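Local atomic coordinates of Ras-associated and pleckstrin homology domains-containing protein 1 (Homo sapiens, PDB entry 4GN1), a protein that mediates localized membrane signals, is implicated in regulating lamellipodial dynamics and targets the actin regulators EVL and VASP to the leading edge. Residues A197-C202 / Y219-D224. Numbering follows the deposited sequence.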
loop_
_atom_site.group_PDB
_atom_site.type_symbol
_atom_site.label_atom_id
_atom_site.label_comp_id
_atom_site.label_asym_id
_atom_site.label_seq_id
_atom_site.Cartn_x
_atom_site.Cartn_y
_atom_site.Cartn_z
ATOM N N ALA A 197 -7.150 -11.375 14.679
ATOM C CA ALA A 197 -7.970 -10.787 13.629
ATOM C C ALA A 197 -9.083 -11.738 13.197
ATOM O O ALA A 197 -8.876 -12.961 13.140
ATOM C CB ALA A 197 -7.097 -10.431 12.441
ATOM N N PRO A 198 -10.269 -11.187 12.904
ATOM C CA PRO A 198 -11.396 -11.981 12.397
ATOM C C PRO A 198 -11.154 -12.614 11.028
ATOM O O PRO A 198 -11.778 -13.621 10.719
ATOM C CB PRO A 198 -12.554 -10.974 12.337
ATOM C CG PRO A 198 -11.896 -9.641 12.357
ATOM C CD PRO A 198 -10.663 -9.801 13.184
ATOM N N THR A 199 -10.281 -12.029 10.211
ATOM C CA THR A 199 -9.768 -12.704 9.002
ATOM C C THR A 199 -8.309 -12.342 8.758
ATOM O O THR A 199 -7.730 -11.527 9.483
ATOM C CB THR A 199 -10.528 -12.321 7.708
ATOM O OG1 THR A 199 -9.845 -11.228 7.071
ATOM C CG2 THR A 199 -12.031 -11.980 7.975
ATOM N N ASP A 200 -7.732 -12.918 7.705
ATOM C CA ASP A 200 -6.392 -12.556 7.285
ATOM C C ASP A 200 -6.269 -11.328 6.357
ATOM O O ASP A 200 -5.151 -10.885 6.032
ATOM C CB ASP A 200 -5.689 -13.757 6.675
ATOM C CG ASP A 200 -4.715 -14.406 7.645
ATOM O OD1 ASP A 200 -4.196 -13.699 8.562
ATOM O OD2 ASP A 200 -4.477 -15.631 7.483
ATOM N N TYR A 201 -7.397 -10.775 5.933
ATOM C CA TYR A 201 -7.350 -9.636 5.017
ATOM C C TYR A 201 -7.197 -8.302 5.780
ATOM O O TYR A 201 -8.170 -7.587 6.026
ATOM C CB TYR A 201 -8.539 -9.676 4.063
ATOM C CG TYR A 201 -8.754 -11.056 3.512
ATOM C CD1 TYR A 201 -7.820 -11.624 2.642
ATOM C CD2 TYR A 201 -9.872 -11.817 3.869
ATOM C CE1 TYR A 201 -7.995 -12.900 2.126
ATOM C CE2 TYR A 201 -10.061 -13.096 3.358
ATOM C CZ TYR A 201 -9.112 -13.634 2.484
ATOM O OH TYR A 201 -9.256 -14.910 1.947
ATOM N N CYS A 202 -5.951 -8.009 6.157
ATOM C CA CYS A 202 -5.618 -6.895 7.039
ATOM C C CYS A 202 -4.713 -5.840 6.417
ATOM O O CYS A 202 -3.680 -6.161 5.809
ATOM C CB CYS A 202 -4.933 -7.412 8.302
ATOM S SG CYS A 202 -5.994 -8.303 9.449
ATOM N N TYR A 219 -4.931 -0.599 12.877
ATOM C CA TYR A 219 -5.108 -1.927 12.287
ATOM C C TYR A 219 -6.519 -2.159 11.785
ATOM O O TYR A 219 -7.473 -2.013 12.538
ATOM C CB TYR A 219 -4.783 -2.998 13.306
ATOM C CG TYR A 219 -3.385 -2.939 13.845
ATOM C CD1 TYR A 219 -2.425 -3.787 13.363
ATOM C CD2 TYR A 219 -3.038 -2.050 14.863
ATOM C CE1 TYR A 219 -1.144 -3.768 13.865
ATOM C CE2 TYR A 219 -1.752 -2.013 15.377
ATOM C CZ TYR A 219 -0.808 -2.876 14.866
ATOM O OH TYR A 219 0.476 -2.881 15.328
ATOM N N LEU A 220 -6.645 -2.536 10.520
ATOM C CA LEU A 220 -7.951 -2.753 9.911
ATOM C C LEU A 220 -8.056 -4.161 9.321
ATOM O O LEU A 220 -7.082 -4.682 8.763
ATOM C CB LEU A 220 -8.214 -1.710 8.830
ATOM C CG LEU A 220 -8.291 -0.269 9.308
ATOM C CD1 LEU A 220 -8.293 0.730 8.151
ATOM C CD2 LEU A 220 -9.508 -0.084 10.193
ATOM N N CYS A 221 -9.230 -4.770 9.451
ATOM C CA CYS A 221 -9.476 -6.114 8.928
ATOM C C CYS A 221 -10.689 -6.108 8.007
ATOM O O CYS A 221 -11.737 -5.548 8.346
ATOM C CB CYS A 221 -9.690 -7.116 10.065
ATOM S SG CYS A 221 -9.923 -8.814 9.506
ATOM N N CYS A 222 -10.545 -6.740 6.849
ATOM C CA CYS A 222 -11.584 -6.709 5.849
ATOM C C CYS A 222 -12.268 -8.060 5.772
ATOM O O CYS A 222 -11.680 -9.076 6.171
ATOM C CB CYS A 222 -10.990 -6.345 4.501
ATOM S SG CYS A 222 -10.130 -4.764 4.512
ATOM N N ASP A 223 -13.493 -8.059 5.240
ATOM C CA ASP A 223 -14.303 -9.280 5.111
ATOM C C ASP A 223 -13.671 -10.326 4.199
ATOM O O ASP A 223 -13.795 -11.525 4.460
ATOM C CB ASP A 223 -15.728 -8.967 4.603
ATOM C CG ASP A 223 -16.683 -8.557 5.722
ATOM O OD1 ASP A 223 -17.687 -7.862 5.420
ATOM O OD2 ASP A 223 -16.436 -8.921 6.899
ATOM N N ASP A 224 -12.999 -9.857 3.142
ATOM C CA ASP A 224 -12.529 -10.707 2.049
ATOM C C ASP A 224 -11.431 -9.993 1.246
ATOM O O ASP A 224 -11.084 -8.849 1.550
ATOM C CB ASP A 224 -13.710 -11.153 1.165
ATOM C CG ASP A 224 -14.484 -9.985 0.585
ATOM O OD1 ASP A 224 -13.858 -9.012 0.132
ATOM O OD2 ASP A 224 -15.725 -10.035 0.567
#
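This is a loop-to-strand contact of the PH domain: Thr199 and Tyr201, in the turn before strand 202-206, hydrogen-bond to Cys222, where the chain runs from strand 218-221 to helix 225-240, the C-terminal helix of the PH fold. The pairing starts at Cys202 and Cys221, an antiparallel non-hydrogen-bonded pair with CA atoms 4.4 Å apart. One residue further, Cys222 N donates to Tyr201 O at 2.7 Å. Tyr201 is also the centre of an inverse gamma turn. Thr199 OG1 joins both segments: it accepts from Tyr201 N at 2.7 Å, forming an ST turn, and donates to Cys222 O at 3.0 Å, almost in line with that carbonyl (C=O...OG1 170°). In Cys221, SG anti to the backbone N (chi1 -177°) is turned toward Thr199 and Pro198. There SG takes a weak bond from Thr199 N at 3.3 Å and packs against Pro198 CG at 3.6 Å. One face of the Tyr201 ring, toward its rim, lies against Asp224 C, with CD2 3.4 Å from Asp224 CA; the side chain also touches Val225 and Leu228. Asp224 is the N-cap residue of the helix; its OD1 also hydrogen-bonds Thr227 OG1, and OD2 forms a salt bridge with Lys106 NZ. Donating one bond and accepting one, the Thr199 hydroxyl couples the turn to the Cys222 carbonyl, while the neighbouring thiol combines a weak N-H...S bond with packing on Pro198, Trp139 and Trp148.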